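Local coordinates for protein putative ADP-Ribosyltransferase Scabin (Streptomyces scabiei 87.22, PDB 5EWY) that probably transfers ADP-ribose from NAD+ onto DNA, as a DNA-acting mono-ADP-ribosyltransferase toxin, at residues E104-V109 with Y115-Y120; D46-A51 with P66-T71; N134-A139 with R183-S188. All blocks are in the same frame, centred on the assembly; numbering follows the deposited sequence.

Interaction 1: E104-V109 with Y115-Y120; sequences ESYVLV and YVSTTY. With 5TQ (4-(8-fluoranyl-6-oxidanylidene-1,3,4,5-tetrahydrobenzo[c][1,6]naphthyridin-2-yl)butanoic acid), chain B.
The contact of Y106 with S117 borders the inhibitor pocket, to which S117 belongs; here strand 115-119 carries the S-T-T sequence S117-T118-T119 and helix 103-108 passes beside it. The tyrosine reaches from the helix to the strand, with CG anti to its backbone N (chi1 163°), and brings its hydroxyl end onto the serine. Y106 OH and S117 OG are 2.5 Å apart, a very short hydrogen bond. S117 OG sits at the edge of the tyrosine ring, near its plane, and has a second partner in E160 OE2. Y115 CB packs over one face of the Y106 ring, 4.1 Å from Y106 CE2. The two tyrosine rings meet obliquely, with their centroids 5.7 Å apart and planes at 45°. The far end of Y115 turns to the carbonyl of Y101 for its hydrogen bond.

One water joins protein to inhibitor. It lies 2.8 Å from Y106 OH, accepts from S117 N at 2.9 Å and donates to the carboxylate oxygen O22 of 5TQ at 3.2 Å. The same serine thus supports the ligand in two ways, because S117 CB also presses against a face of the fused ring system, 3.4 Å from C04 of 5TQ. Farther along the strand, T118 O comes within 3.2 Å of the ligand fluorine F20, and T119 CB flanks that atom too. The strand carbonyl S117 O is bound by R77, which also reaches the ligand. R77, the serine on this strand and E160, with Q158 two residues earlier, are consistent with the R-S-E signature and Q-x-E pair of the NAD-binding cleft in ADP-ribosyltransferases of this class.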
loop_
_atom_site.group_PDB
_atom_site.type_symbol
_atom_site.label_atom_id
_atom_site.label_comp_id
_atom_site.label_asym_id
_atom_site.label_seq_id
_atom_site.Cartn_x
_atom_site.Cartn_y
_atom_site.Cartn_z
ATOM N N GLU A 104 13.528 -7.264 2.627
ATOM C CA GLU A 104 13.772 -7.631 4.016
ATOM C C GLU A 104 14.428 -6.479 4.773
ATOM O O GLU A 104 14.052 -6.180 5.912
ATOM C CB GLU A 104 14.650 -8.885 4.063
ATOM C CG GLU A 104 14.597 -9.634 5.365
ATOM C CD GLU A 104 15.530 -10.826 5.402
ATOM O OE1 GLU A 104 16.351 -11.028 4.461
ATOM O OE2 GLU A 104 15.449 -11.575 6.398
ATOM N N SER A 105 15.406 -5.816 4.146
ATOM C CA SER A 105 16.075 -4.683 4.786
ATOM C C SER A 105 15.082 -3.567 5.079
ATOM O O SER A 105 15.072 -3.013 6.178
ATOM C CB SER A 105 17.209 -4.150 3.903
ATOM O OG SER A 105 18.244 -5.093 3.727
ATOM N N TYR A 106 14.220 -3.248 4.103
ATOM C CA TYR A 106 13.261 -2.152 4.240
ATOM C C TYR A 106 12.259 -2.434 5.354
ATOM O O TYR A 106 11.927 -1.544 6.149
ATOM C CB TYR A 106 12.531 -1.976 2.902
ATOM C CG TYR A 106 11.252 -1.167 2.966
ATOM C CD1 TYR A 106 11.289 0.198 3.199
ATOM C CD2 TYR A 106 10.008 -1.766 2.773
ATOM C CE1 TYR A 106 10.133 0.948 3.257
ATOM C CE2 TYR A 106 8.844 -1.022 2.831
ATOM C CZ TYR A 106 8.915 0.339 3.073
ATOM O OH TYR A 106 7.771 1.107 3.135
ATOM N N VAL A 107 11.801 -3.681 5.448
ATOM C CA VAL A 107 10.833 -4.074 6.470
ATOM C C VAL A 107 11.444 -4.025 7.863
ATOM O O VAL A 107 10.779 -3.640 8.839
ATOM C CB VAL A 107 10.307 -5.482 6.143
ATOM C CG1 VAL A 107 9.572 -6.105 7.352
ATOM C CG2 VAL A 107 9.405 -5.423 4.913
ATOM N N LEU A 108 12.692 -4.464 7.997
ATOM C CA LEU A 108 13.299 -4.575 9.314
ATOM C C LEU A 108 13.815 -3.233 9.815
ATOM O O LEU A 108 13.722 -2.941 11.010
ATOM C CB LEU A 108 14.459 -5.574 9.277
ATOM C CG LEU A 108 14.979 -5.948 10.664
ATOM C CD1 LEU A 108 13.970 -6.813 11.389
ATOM C CD2 LEU A 108 16.323 -6.656 10.576
ATOM N N VAL A 109 14.370 -2.419 8.925
ATOM C CA VAL A 109 15.073 -1.191 9.287
ATOM C C VAL A 109 14.501 -0.081 8.429
ATOM O O VAL A 109 14.788 -0.013 7.227
ATOM C CB VAL A 109 16.588 -1.309 9.066
ATOM C CG1 VAL A 109 17.268 0.030 9.318
ATOM C CG2 VAL A 109 17.164 -2.374 9.970
ATOM N N TYR A 115 9.527 1.767 -2.296
ATOM C CA TYR A 115 8.264 1.097 -2.009
ATOM C C TYR A 115 7.329 1.990 -1.205
ATOM O O TYR A 115 7.759 2.786 -0.364
ATOM C CB TYR A 115 8.518 -0.177 -1.187
ATOM C CG TYR A 115 9.475 -1.124 -1.841
ATOM C CD1 TYR A 115 9.106 -1.819 -2.989
ATOM C CD2 TYR A 115 10.751 -1.330 -1.333
ATOM C CE1 TYR A 115 9.990 -2.677 -3.618
ATOM C CE2 TYR A 115 11.623 -2.197 -1.939
ATOM C CZ TYR A 115 11.241 -2.866 -3.083
ATOM O OH TYR A 115 12.117 -3.720 -3.693
ATOM N N VAL A 116 6.031 1.837 -1.454
ATOM C CA VAL A 116 5.007 2.326 -0.544
ATOM C C VAL A 116 4.368 1.115 0.118
ATOM O O VAL A 116 3.834 0.239 -0.575
ATOM C CB VAL A 116 3.957 3.190 -1.254
ATOM C CG1 VAL A 116 2.815 3.530 -0.309
ATOM C CG2 VAL A 116 4.598 4.476 -1.778
ATOM N N SER A 117 4.389 1.088 1.444
ATOM C CA SER A 117 3.852 -0.033 2.199
ATOM C C SER A 117 2.352 0.096 2.352
ATOM O O SER A 117 1.824 1.166 2.646
ATOM C CB SER A 117 4.444 -0.075 3.595
ATOM O OG SER A 117 5.838 -0.348 3.524
ATOM N N THR A 118 1.672 -1.033 2.184
ATOM C CA THR A 118 0.242 -1.177 2.436
ATOM C C THR A 118 0.069 -2.499 3.157
ATOM O O THR A 118 1.004 -3.289 3.289
ATOM C CB THR A 118 -0.585 -1.176 1.138
ATOM O OG1 THR A 118 -0.370 -2.396 0.416
ATOM C CG2 THR A 118 -0.226 0.050 0.248
ATOM N N THR A 119 -1.164 -2.778 3.572
ATOM C CA THR A 119 -1.447 -4.015 4.278
ATOM C C THR A 119 -2.769 -4.614 3.822
ATOM O O THR A 119 -3.707 -3.902 3.481
ATOM C CB THR A 119 -1.466 -3.779 5.816
ATOM O OG1 THR A 119 -1.807 -4.977 6.498
ATOM C CG2 THR A 119 -2.419 -2.685 6.201
ATOM N N TYR A 120 -2.851 -5.935 3.959
ATOM C CA TYR A 120 -4.112 -6.629 3.803
ATOM C C TYR A 120 -5.049 -6.413 4.985
ATOM O O TYR A 120 -6.240 -6.730 4.884
ATOM C CB TYR A 120 -3.851 -8.136 3.702
ATOM C CG TYR A 120 -3.170 -8.642 2.454
ATOM C CD1 TYR A 120 -3.847 -8.709 1.250
ATOM C CD2 TYR A 120 -1.884 -9.178 2.507
ATOM C CE1 TYR A 120 -3.255 -9.230 0.114
ATOM C CE2 TYR A 120 -1.278 -9.690 1.362
ATOM C CZ TYR A 120 -1.988 -9.732 0.181
ATOM O OH TYR A 120 -1.420 -10.245 -0.965
HETATM N N12 5TQ B . 5.536 3.537 7.734
HETATM C C13 5TQ B . 4.600 4.483 7.799
HETATM C C15 5TQ B . 6.968 3.877 8.014
HETATM C C17 5TQ B . 7.907 5.383 6.193
HETATM C C01 5TQ B . 1.694 -1.110 6.551
HETATM C C02 5TQ B . 2.620 -2.144 6.531
HETATM C C03 5TQ B . 3.970 -1.899 6.759
HETATM C C04 5TQ B . 4.402 -0.599 6.987
HETATM C C05 5TQ B . 3.481 0.466 7.035
HETATM C C06 5TQ B . 2.122 0.195 6.796
HETATM C C07 5TQ B . 1.154 1.283 6.855
HETATM C C08 5TQ B . 3.899 1.827 7.277
HETATM C C09 5TQ B . 2.887 2.827 7.300
HETATM N N10 5TQ B . 1.581 2.541 7.074
HETATM C C11 5TQ B . 5.216 2.240 7.524
HETATM C C14 5TQ B . 3.297 4.198 7.546
HETATM C C16 5TQ B . 7.427 5.276 7.627
HETATM C C18 5TQ B . 6.755 5.640 5.244
HETATM O O19 5TQ B . -0.070 1.063 6.658
HETATM F F20 5TQ B . 2.200 -3.389 6.306
HETATM O O21 5TQ B . 6.880 6.519 4.351
HETATM O O22 5TQ B . 5.704 4.984 5.362
HETATM O O HOH W 1 5.964 3.158 2.795
#

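Interaction 2: D46-A51 with P66-T71; sequences DDPVHA and PVWRTT
V49 N, whose residue packs against W68, donates to D47 OD1 at 3.0 Å with an N-H...O angle of 155°, closing an Asx turn. The amide comes from above the carboxylate plane, 62° out of it. Around this bond the chain makes a type I beta turn from D47 to H50, in which H50 N reaches back to D47 O at 3.1 Å. P48 and V49 occupy the two middle positions, and it is they that meet the tryptophan.

P48 supplies the main touch. Its CB stands over the six-membered ring of W68, 3.8 Å from the ring centroid and only 12° off the normal, a CH-pi contact on the ring face. P48 O lies over the rim of the same face, 3.7 Å from W68 CZ3, while V49 CG1 approaches obliquely, 4.1 Å from W68 CH2. On the opposite face lies P66 CB, 4.1 Å above the plane, so a proline carbon lies over each face of the indole, both offset toward the rim. No hydrogen bond crosses between the segments: the contact is apolar and lies near the surface.

One residue on, R69 turns into the buried interior. T71 O lies 3.2 Å above the centre of its guanidinium plane, NH1 bonds to G73 O, and NH2 bonds to G141 O.

Both segments belong to the loops preceding strand 75-79. W68 rests on V143 of strand 143-144 and P164 of strand 160-164, with V49 also on P164, so the turn and the tryptophan are laid against two strands of the three-stranded sheet.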
loop_
_atom_site.group_PDB
_atom_site.type_symbol
_atom_site.label_atom_id
_atom_site.label_comp_id
_atom_site.label_asym_id
_atom_site.label_seq_id
_atom_site.Cartn_x
_atom_site.Cartn_y
_atom_site.Cartn_z
ATOM N N ASP A 46 -0.317 -6.546 -17.663
ATOM C CA ASP A 46 0.982 -6.989 -18.147
ATOM C C ASP A 46 2.096 -6.357 -17.328
ATOM O O ASP A 46 3.087 -7.015 -16.994
ATOM C CB ASP A 46 1.132 -6.600 -19.613
ATOM C CG ASP A 46 2.281 -7.319 -20.292
ATOM O OD1 ASP A 46 2.708 -8.381 -19.785
ATOM O OD2 ASP A 46 2.752 -6.820 -21.335
ATOM N N ASP A 47 1.932 -5.084 -16.982
ATOM C CA ASP A 47 2.962 -4.321 -16.284
ATOM C C ASP A 47 2.844 -4.564 -14.782
ATOM O O ASP A 47 1.812 -4.219 -14.189
ATOM C CB ASP A 47 2.773 -2.846 -16.610
ATOM C CG ASP A 47 3.765 -1.954 -15.925
ATOM O OD1 ASP A 47 4.676 -2.472 -15.249
ATOM O OD2 ASP A 47 3.629 -0.726 -16.103
ATOM N N PRO A 48 3.858 -5.145 -14.126
ATOM C CA PRO A 48 3.719 -5.452 -12.697
ATOM C C PRO A 48 3.682 -4.221 -11.817
ATOM O O PRO A 48 3.232 -4.327 -10.672
ATOM C CB PRO A 48 4.950 -6.318 -12.400
ATOM C CG PRO A 48 5.966 -5.844 -13.366
ATOM C CD PRO A 48 5.222 -5.425 -14.613
ATOM N N VAL A 49 4.115 -3.063 -12.329
ATOM C CA VAL A 49 4.011 -1.806 -11.594
ATOM C C VAL A 49 3.104 -0.844 -12.344
ATOM O O VAL A 49 3.305 0.371 -12.330
ATOM C CB VAL A 49 5.392 -1.192 -11.297
ATOM C CG1 VAL A 49 6.178 -2.110 -10.374
ATOM C CG2 VAL A 49 6.164 -0.909 -12.578
ATOM N N HIS A 50 2.069 -1.392 -12.981
ATOM C CA HIS A 50 1.036 -0.561 -13.583
ATOM C C HIS A 50 0.564 0.533 -12.644
ATOM O O HIS A 50 0.230 1.636 -13.084
ATOM C CB HIS A 50 -0.155 -1.437 -13.976
ATOM C CG HIS A 50 -1.294 -0.665 -14.552
ATOM N ND1 HIS A 50 -1.204 -0.018 -15.765
ATOM C CD2 HIS A 50 -2.536 -0.410 -14.078
ATOM C CE1 HIS A 50 -2.349 0.590 -16.021
ATOM N NE2 HIS A 50 -3.177 0.361 -15.020
ATOM N N ALA A 51 0.503 0.241 -11.344
ATOM C CA ALA A 51 -0.072 1.176 -10.395
ATOM C C ALA A 51 0.881 2.291 -9.996
ATOM O O ALA A 51 0.442 3.221 -9.326
ATOM C CB ALA A 51 -0.463 0.436 -9.123
ATOM N N PRO A 66 10.609 -11.008 -6.326
ATOM C CA PRO A 66 9.307 -10.698 -5.726
ATOM C C PRO A 66 8.250 -11.717 -6.110
ATOM O O PRO A 66 8.238 -12.259 -7.222
ATOM C CB PRO A 66 8.973 -9.318 -6.304
ATOM C CG PRO A 66 9.694 -9.259 -7.568
ATOM C CD PRO A 66 10.969 -10.026 -7.362
ATOM N N VAL A 67 7.401 -12.014 -5.144
ATOM C CA VAL A 67 6.153 -12.716 -5.393
ATOM C C VAL A 67 5.067 -11.652 -5.437
ATOM O O VAL A 67 4.755 -11.013 -4.424
ATOM C CB VAL A 67 5.871 -13.773 -4.320
ATOM C CG1 VAL A 67 4.557 -14.467 -4.619
ATOM C CG2 VAL A 67 7.006 -14.772 -4.254
ATOM N N TRP A 68 4.499 -11.430 -6.617
ATOM C CA TRP A 68 3.522 -10.367 -6.790
ATOM C C TRP A 68 2.156 -10.809 -6.307
ATOM O O TRP A 68 1.762 -11.967 -6.489
ATOM C CB TRP A 68 3.416 -10.007 -8.268
ATOM C CG TRP A 68 4.703 -9.518 -8.826
ATOM C CD1 TRP A 68 5.626 -10.244 -9.515
ATOM C CD2 TRP A 68 5.223 -8.188 -8.727
ATOM N NE1 TRP A 68 6.693 -9.446 -9.854
ATOM C CE2 TRP A 68 6.467 -8.178 -9.388
ATOM C CE3 TRP A 68 4.757 -7.005 -8.149
ATOM C CZ2 TRP A 68 7.252 -7.028 -9.483
ATOM C CZ3 TRP A 68 5.534 -5.864 -8.254
ATOM C CH2 TRP A 68 6.765 -5.885 -8.911
ATOM N N ARG A 69 1.442 -9.871 -5.711
ATOM C CA ARG A 69 0.058 -10.090 -5.324
ATOM C C ARG A 69 -0.807 -10.222 -6.573
ATOM O O ARG A 69 -0.683 -9.439 -7.521
ATOM C CB ARG A 69 -0.397 -8.909 -4.479
ATOM C CG ARG A 69 -1.914 -8.762 -4.344
ATOM C CD ARG A 69 -2.213 -7.665 -3.346
ATOM N NE ARG A 69 -3.580 -7.132 -3.398
ATOM C CZ ARG A 69 -3.960 -6.159 -4.220
ATOM N NH1 ARG A 69 -5.202 -5.694 -4.187
ATOM N NH2 ARG A 69 -3.116 -5.672 -5.110
ATOM N N THR A 70 -1.667 -11.239 -6.594
ATOM C CA THR A 70 -2.525 -11.484 -7.742
ATOM C C THR A 70 -3.994 -11.324 -7.397
ATOM O O THR A 70 -4.839 -11.486 -8.285
ATOM C CB THR A 70 -2.265 -12.869 -8.361
ATOM O OG1 THR A 70 -2.522 -13.883 -7.390
ATOM C CG2 THR A 70 -0.826 -12.979 -8.829
ATOM N N THR A 71 -4.329 -11.078 -6.148
ATOM C CA THR A 71 -5.686 -10.755 -5.758
ATOM C C THR A 71 -5.922 -9.260 -5.925
ATOM O O THR A 71 -5.014 -8.476 -6.224
ATOM C CB THR A 71 -5.940 -11.211 -4.328
ATOM O OG1 THR A 71 -4.991 -10.567 -3.458
ATOM C CG2 THR A 71 -5.788 -12.711 -4.202
#

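Interaction 3: N134-A139 with R183-S188; sequences NYYIDA and RTEKMS
The carboxylate of E185 bridges two non-neighbouring strands of the four-stranded antiparallel sheet: it projects from strand 184-192 to N134 and Y136 of strand 133-137, with strand 172-179 lying between them in the sheet order. A single oxygen, E185 OE2, accepts from both. Y136 OH donates to it at 2.7 Å and N134 ND2 at 3.0 Å. The two donors arrive in different ways. The tyrosine comes in on the syn side, close to the carboxylate plane, its ring and the carboxylate being turned only 4° apart; E185 OE2 accordingly lies at the ring edge. The asparagine donates from above, 59° out of the carboxylate plane, through a nearly straight hydrogen bond that stays in its own amide plane. Held both in its plane and from above it, the carboxylate should have little freedom to rotate.

The glutamate can span the gap because its chain runs extended beyond CG (chi2 175°), its side chain also touching C176 on the intervening strand. E185 OE1 also lies near the phenol, 3.1 Å from Y136 OH. The hydrogen-bonding network continues to H122, whose NE2 is bonded to Y136 OH and whose carbonyl accepts from N134 ND2. The Y136 ring packs edge-to-face with Y76, which links it to strand 75-79 on the other side.

Just before the glutamate, R183 and T184 face D179 in a G1 beta bulge, where the hairpin from strand 172-179 turns into 184-192. With the side chain of N134 about 6 Å from the bound inhibitor, the bridge lies close to the pocket, in one of the two beta sheets that flank the NAD cleft in the ADP-ribosyltransferase fold.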
loop_
_atom_site.group_PDB
_atom_site.type_symbol
_atom_site.label_atom_id
_atom_site.label_comp_id
_atom_site.label_asym_id
_atom_site.label_seq_id
_atom_site.Cartn_x
_atom_site.Cartn_y
_atom_site.Cartn_z
ATOM N N ASN A 134 -6.486 6.235 7.994
ATOM C CA ASN A 134 -6.485 4.895 7.409
ATOM C C ASN A 134 -6.980 5.043 5.968
ATOM O O ASN A 134 -8.164 5.291 5.736
ATOM C CB ASN A 134 -7.385 3.969 8.233
ATOM C CG ASN A 134 -7.143 2.508 7.946
ATOM O OD1 ASN A 134 -6.004 2.081 7.663
ATOM N ND2 ASN A 134 -8.219 1.707 8.007
ATOM N N TYR A 135 -6.084 4.892 5.001
ATOM C CA TYR A 135 -6.419 4.953 3.578
ATOM C C TYR A 135 -6.822 3.588 3.044
ATOM O O TYR A 135 -6.299 2.551 3.469
ATOM C CB TYR A 135 -5.233 5.483 2.778
ATOM C CG TYR A 135 -4.987 6.964 2.987
ATOM C CD1 TYR A 135 -4.154 7.424 3.993
ATOM C CD2 TYR A 135 -5.567 7.896 2.159
ATOM C CE1 TYR A 135 -3.936 8.783 4.182
ATOM C CE2 TYR A 135 -5.377 9.234 2.327
ATOM C CZ TYR A 135 -4.545 9.689 3.338
ATOM O OH TYR A 135 -4.393 11.042 3.462
ATOM N N TYR A 136 -7.801 3.619 2.136
ATOM C CA TYR A 136 -8.391 2.457 1.488
ATOM C C TYR A 136 -7.946 2.480 0.032
ATOM O O TYR A 136 -8.068 3.509 -0.637
ATOM C CB TYR A 136 -9.926 2.547 1.559
ATOM C CG TYR A 136 -10.523 2.383 2.933
ATOM C CD1 TYR A 136 -10.110 3.178 4.008
ATOM C CD2 TYR A 136 -11.457 1.422 3.188
ATOM C CE1 TYR A 136 -10.655 3.024 5.245
ATOM C CE2 TYR A 136 -11.980 1.240 4.453
ATOM C CZ TYR A 136 -11.553 2.044 5.492
ATOM O OH TYR A 136 -12.115 1.861 6.716
ATOM N N ILE A 137 -7.356 1.373 -0.429
ATOM C CA ILE A 137 -6.630 1.305 -1.695
ATOM C C ILE A 137 -7.193 0.158 -2.526
ATOM O O ILE A 137 -7.419 -0.943 -1.999
ATOM C CB ILE A 137 -5.129 1.096 -1.426
ATOM C CG1 ILE A 137 -4.590 2.356 -0.758
ATOM C CG2 ILE A 137 -4.340 0.768 -2.699
ATOM C CD1 ILE A 137 -3.266 2.155 -0.053
ATOM N N ASP A 138 -7.421 0.414 -3.813
ATOM C CA ASP A 138 -7.896 -0.624 -4.730
ATOM C C ASP A 138 -6.963 -0.550 -5.934
ATOM O O ASP A 138 -7.190 0.201 -6.878
ATOM C CB ASP A 138 -9.354 -0.398 -5.094
ATOM C CG ASP A 138 -9.864 -1.365 -6.157
ATOM O OD1 ASP A 138 -9.303 -2.473 -6.307
ATOM O OD2 ASP A 138 -10.858 -1.031 -6.831
ATOM N N ALA A 139 -5.857 -1.291 -5.850
ATOM C CA ALA A 139 -4.781 -1.162 -6.816
ATOM C C ALA A 139 -4.322 -2.544 -7.244
ATOM O O ALA A 139 -4.283 -3.466 -6.415
ATOM C CB ALA A 139 -3.560 -0.450 -6.196
ATOM N N ARG A 183 -8.075 4.733 19.083
ATOM C CA ARG A 183 -7.590 3.954 17.937
ATOM C C ARG A 183 -8.758 3.387 17.129
ATOM O O ARG A 183 -8.773 2.214 16.766
ATOM C CB ARG A 183 -6.654 2.830 18.395
ATOM C CG ARG A 183 -5.440 3.325 19.178
ATOM C CD ARG A 183 -4.737 2.209 19.937
ATOM N NE ARG A 183 -5.628 1.435 20.803
ATOM C CZ ARG A 183 -6.105 1.844 21.970
ATOM N NH1 ARG A 183 -5.773 3.035 22.465
ATOM N NH2 ARG A 183 -6.922 1.048 22.653
ATOM N N THR A 184 -9.720 4.241 16.812
ATOM C CA THR A 184 -10.873 3.839 16.022
ATOM C C THR A 184 -11.056 4.816 14.876
ATOM O O THR A 184 -10.621 5.957 14.930
ATOM C CB THR A 184 -12.139 3.824 16.885
ATOM O OG1 THR A 184 -12.357 5.126 17.432
ATOM C CG2 THR A 184 -12.068 2.771 17.965
ATOM N N GLU A 185 -11.730 4.377 13.824
ATOM C CA GLU A 185 -12.007 5.266 12.705
ATOM C C GLU A 185 -13.194 6.168 13.016
ATOM O O GLU A 185 -14.182 5.730 13.617
ATOM C CB GLU A 185 -12.289 4.473 11.423
ATOM C CG GLU A 185 -11.089 3.763 10.884
ATOM C CD GLU A 185 -11.392 2.872 9.684
ATOM O OE1 GLU A 185 -12.228 1.939 9.791
ATOM O OE2 GLU A 185 -10.759 3.114 8.629
ATOM N N LYS A 186 -13.086 7.429 12.599
ATOM C CA LYS A 186 -14.160 8.409 12.732
ATOM C C LYS A 186 -14.970 8.332 11.444
ATOM O O LYS A 186 -14.730 9.051 10.478
ATOM C CB LYS A 186 -13.605 9.797 12.991
ATOM C CG LYS A 186 -12.747 9.860 14.256
ATOM C CD LYS A 186 -12.400 11.287 14.646
ATOM C CE LYS A 186 -11.477 11.943 13.647
ATOM N NZ LYS A 186 -11.039 13.295 14.110
ATOM N N MET A 187 -15.921 7.410 11.421
ATOM C CA MET A 187 -16.530 7.021 10.153
ATOM C C MET A 187 -17.420 8.098 9.550
ATOM O O MET A 187 -17.618 8.086 8.333
ATOM C CB MET A 187 -17.244 5.678 10.292
ATOM C CG MET A 187 -16.247 4.542 10.558
ATOM S SD MET A 187 -16.925 2.916 10.243
ATOM C CE MET A 187 -17.002 2.962 8.443
ATOM N N SER A 188 -17.930 9.049 10.334
ATOM C CA SER A 188 -18.664 10.146 9.726
ATOM C C SER A 188 -17.748 11.170 9.075
ATOM O O SER A 188 -18.240 12.103 8.427
ATOM C CB SER A 188 -19.531 10.848 10.765
ATOM O OG SER A 188 -20.559 9.998 11.218
#

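In the fold
The contacts come in series along the chain, interaction 2 first, then 1, then 3. Interaction 1 lies at the ligand itself, holding S117, T118 and T119, while interaction 3 approaches it from the other sheet, and their centres are 19 Å apart. One point where the sheets touch is T118 CG2 against I137 CD1, 3.7 Å. Interaction 2 sits about 16 Å from interaction 1, between centres, on the far side of strand 115-119 from the inhibitor; Y120 OH touches R69 CD at 3.6 Å. Interactions 2 and 3 are the most distant pair, with 23 Å between centres, on opposite sides of the chain's centre, yet R69 NH2 bonds to A139 O at 2.8 Å, tying the loop to the end of segment 134-139.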